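PDB 7C8Z: salicylate 5-hydroxylase, large oxygenase component from Ralstonia sp., which catalyses, as the oxygenase component of a multicomponent enzyme system, the NADH- and O2-dependent 5-hydroxylation of salicylate to gentisate, using a [2Fe-2S] cluster and an iron ion. Local coordinates for residues L62-H67 with G89-I94. Sequence-based numbering, arbitrary orientation.
Sequences LFYANH and GERSVI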
loop_
_atom_site.group_PDB
_atom_site.type_symbol
_atom_site.label_atom_id
_atom_site.label_comp_id
_atom_site.label_asym_id
_atom_site.label_seq_id
_atom_site.Cartn_x
_atom_site.Cartn_y
_atom_site.Cartn_z
ATOM N N LEU A 62 17.601 6.723 23.423
ATOM C CA LEU A 62 17.395 8.144 23.173
ATOM C C LEU A 62 15.961 8.596 23.386
ATOM O O LEU A 62 15.739 9.764 23.704
ATOM C CB LEU A 62 17.821 8.506 21.743
ATOM C CG LEU A 62 19.321 8.495 21.425
ATOM C CD1 LEU A 62 20.139 9.033 22.583
ATOM C CD2 LEU A 62 19.799 7.107 21.049
ATOM N N PHE A 63 14.989 7.700 23.224
ATOM C CA PHE A 63 13.578 8.035 23.370
ATOM C C PHE A 63 12.938 7.483 24.632
ATOM O O PHE A 63 12.036 8.119 25.180
ATOM C CB PHE A 63 12.785 7.525 22.161
ATOM C CG PHE A 63 13.053 8.287 20.903
ATOM C CD1 PHE A 63 14.151 7.985 20.115
ATOM C CD2 PHE A 63 12.209 9.307 20.507
ATOM C CE1 PHE A 63 14.402 8.690 18.953
ATOM C CE2 PHE A 63 12.453 10.014 19.345
ATOM C CZ PHE A 63 13.552 9.706 18.568
ATOM N N TYR A 64 13.373 6.317 25.101
ATOM C CA TYR A 64 12.747 5.660 26.238
ATOM C C TYR A 64 13.561 5.769 27.519
ATOM O O TYR A 64 13.153 5.209 28.539
ATOM C CB TYR A 64 12.495 4.183 25.917
ATOM C CG TYR A 64 11.653 3.947 24.683
ATOM C CD1 TYR A 64 10.729 4.891 24.253
ATOM C CD2 TYR A 64 11.778 2.776 23.950
ATOM C CE1 TYR A 64 9.956 4.677 23.125
ATOM C CE2 TYR A 64 11.005 2.550 22.821
ATOM C CZ TYR A 64 10.095 3.503 22.412
ATOM O OH TYR A 64 9.330 3.281 21.289
ATOM N N ALA A 65 14.691 6.472 27.499
ATOM C CA ALA A 65 15.540 6.551 28.678
ATOM C C ALA A 65 16.413 7.795 28.602
ATOM O O ALA A 65 16.889 8.161 27.525
ATOM C CB ALA A 65 16.414 5.302 28.815
ATOM N N ASN A 66 16.603 8.441 29.754
ATOM C CA ASN A 66 17.558 9.533 29.937
ATOM C C ASN A 66 17.242 10.753 29.080
ATOM O O ASN A 66 18.113 11.600 28.864
ATOM C CB ASN A 66 18.994 9.069 29.661
ATOM C CG ASN A 66 19.488 8.063 30.681
ATOM O OD1 ASN A 66 19.768 6.912 30.346
ATOM N ND2 ASN A 66 19.597 8.493 31.938
ATOM N N HIS A 67 16.009 10.881 28.593
ATOM C CA HIS A 67 15.677 12.005 27.732
ATOM C C HIS A 67 14.245 12.442 27.976
ATOM O O HIS A 67 13.360 11.609 28.179
ATOM C CB HIS A 67 15.859 11.650 26.253
ATOM C CG HIS A 67 17.284 11.443 25.858
ATOM N ND1 HIS A 67 17.904 10.215 25.931
ATOM C CD2 HIS A 67 18.217 12.311 25.400
ATOM C CE1 HIS A 67 19.157 10.334 25.532
ATOM N NE2 HIS A 67 19.372 11.595 25.202
ATOM N N GLY A 89 8.801 8.088 20.753
ATOM C CA GLY A 89 9.403 7.037 19.963
ATOM C C GLY A 89 8.339 6.366 19.126
ATOM O O GLY A 89 7.813 6.964 18.184
ATOM N N GLU A 90 7.991 5.127 19.470
ATOM C CA GLU A 90 6.884 4.432 18.827
ATOM C C GLU A 90 5.837 3.990 19.835
ATOM O O GLU A 90 5.022 3.114 19.537
ATOM C CB GLU A 90 7.398 3.234 18.034
ATOM C CG GLU A 90 8.325 3.628 16.904
ATOM C CD GLU A 90 8.539 2.505 15.921
ATOM O OE1 GLU A 90 7.935 1.430 16.117
ATOM O OE2 GLU A 90 9.294 2.701 14.948
ATOM N N ARG A 91 5.823 4.596 21.016
ATOM C CA ARG A 91 4.920 4.209 22.089
ATOM C C ARG A 91 3.860 5.287 22.259
ATOM O O ARG A 91 4.185 6.443 22.558
ATOM C CB ARG A 91 5.689 3.978 23.389
ATOM C CG ARG A 91 6.522 2.716 23.354
ATOM C CD ARG A 91 7.508 2.653 24.493
ATOM N NE ARG A 91 6.890 2.266 25.753
ATOM C CZ ARG A 91 7.566 2.121 26.886
ATOM N NH1 ARG A 91 8.877 2.332 26.904
ATOM N NH2 ARG A 91 6.938 1.767 27.997
ATOM N N SER A 92 2.601 4.907 22.043
ATOM C CA SER A 92 1.492 5.836 22.199
ATOM C C SER A 92 1.308 6.210 23.666
ATOM O O SER A 92 1.301 5.341 24.546
ATOM C CB SER A 92 0.208 5.212 21.652
ATOM O OG SER A 92 -0.730 6.210 21.290
ATOM N N VAL A 93 1.152 7.509 23.928
ATOM C CA VAL A 93 0.890 8.021 25.264
ATOM C C VAL A 93 -0.258 9.020 25.183
ATOM O O VAL A 93 -0.638 9.484 24.109
ATOM C CB VAL A 93 2.134 8.666 25.910
ATOM C CG1 VAL A 93 3.180 7.607 26.216
ATOM C CG2 VAL A 93 2.700 9.757 25.012
ATOM N N ILE A 94 -0.808 9.343 26.349
ATOM C CA ILE A 94 -1.906 10.287 26.491
ATOM C C ILE A 94 -1.479 11.370 27.470
ATOM O O ILE A 94 -1.016 11.064 28.580
ATOM C CB ILE A 94 -3.189 9.584 26.972
ATOM C CG1 ILE A 94 -3.475 8.357 26.098
ATOM C CG2 ILE A 94 -4.372 10.551 26.990
ATOM C CD1 ILE A 94 -4.368 7.348 26.751
#
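Tyr64 OH receives the backbone N-H of Glu90, with OH and N 2.9 Å apart and an N-H...O angle of 163°, close to straight. The nitrogen approaches near the plane of the ring, at its edge, while Arg91 lies over one face. There the arginine chain runs above the phenol: Arg91 CD sits 3.6 Å from the ring centroid, a CH-pi contact displaced toward the CZ and CE1 side of the rim. The chain bends at its third torsion (chi3 78°), and this turn carries the guanidinium on over the ring, toward its CG end, with Arg91 NH1 3.9 Å from Tyr64 CG. Arg91 CZ stands 5.0 Å from the ring centroid, almost directly above it, a cation-pi interaction in which the guanidinium presents its edge, its plane 80° from that of the ring. The guanidinium also forms a salt bridge with Glu107 through NH2, and Phe189 offers a second cation-pi partner. Glu90 sends its carboxylate away, to Tyr55 of helix 52-63 and to the backbone N of Gly348.

Beside this pair, Gly89 lies against the Phe63 ring, its N 3.6 Å from Phe63 CD2. Gly89 has positive phi and belongs to the turn of the hairpin between strands 82-88 and 91-97, part of the antiparallel sheet in the Rieske region. The contact thus joins the chain at and just beyond helix 52-63 to that turn, away from both iron sites, while Val29 of the second subunit packs on Tyr64 and Arg91. One phenol therefore serves two purposes: its oxygen accepts the turn amide of Glu90, and its pi face probably helps to stabilise the positive charge of an arginine that is also salt-bridged to Glu107.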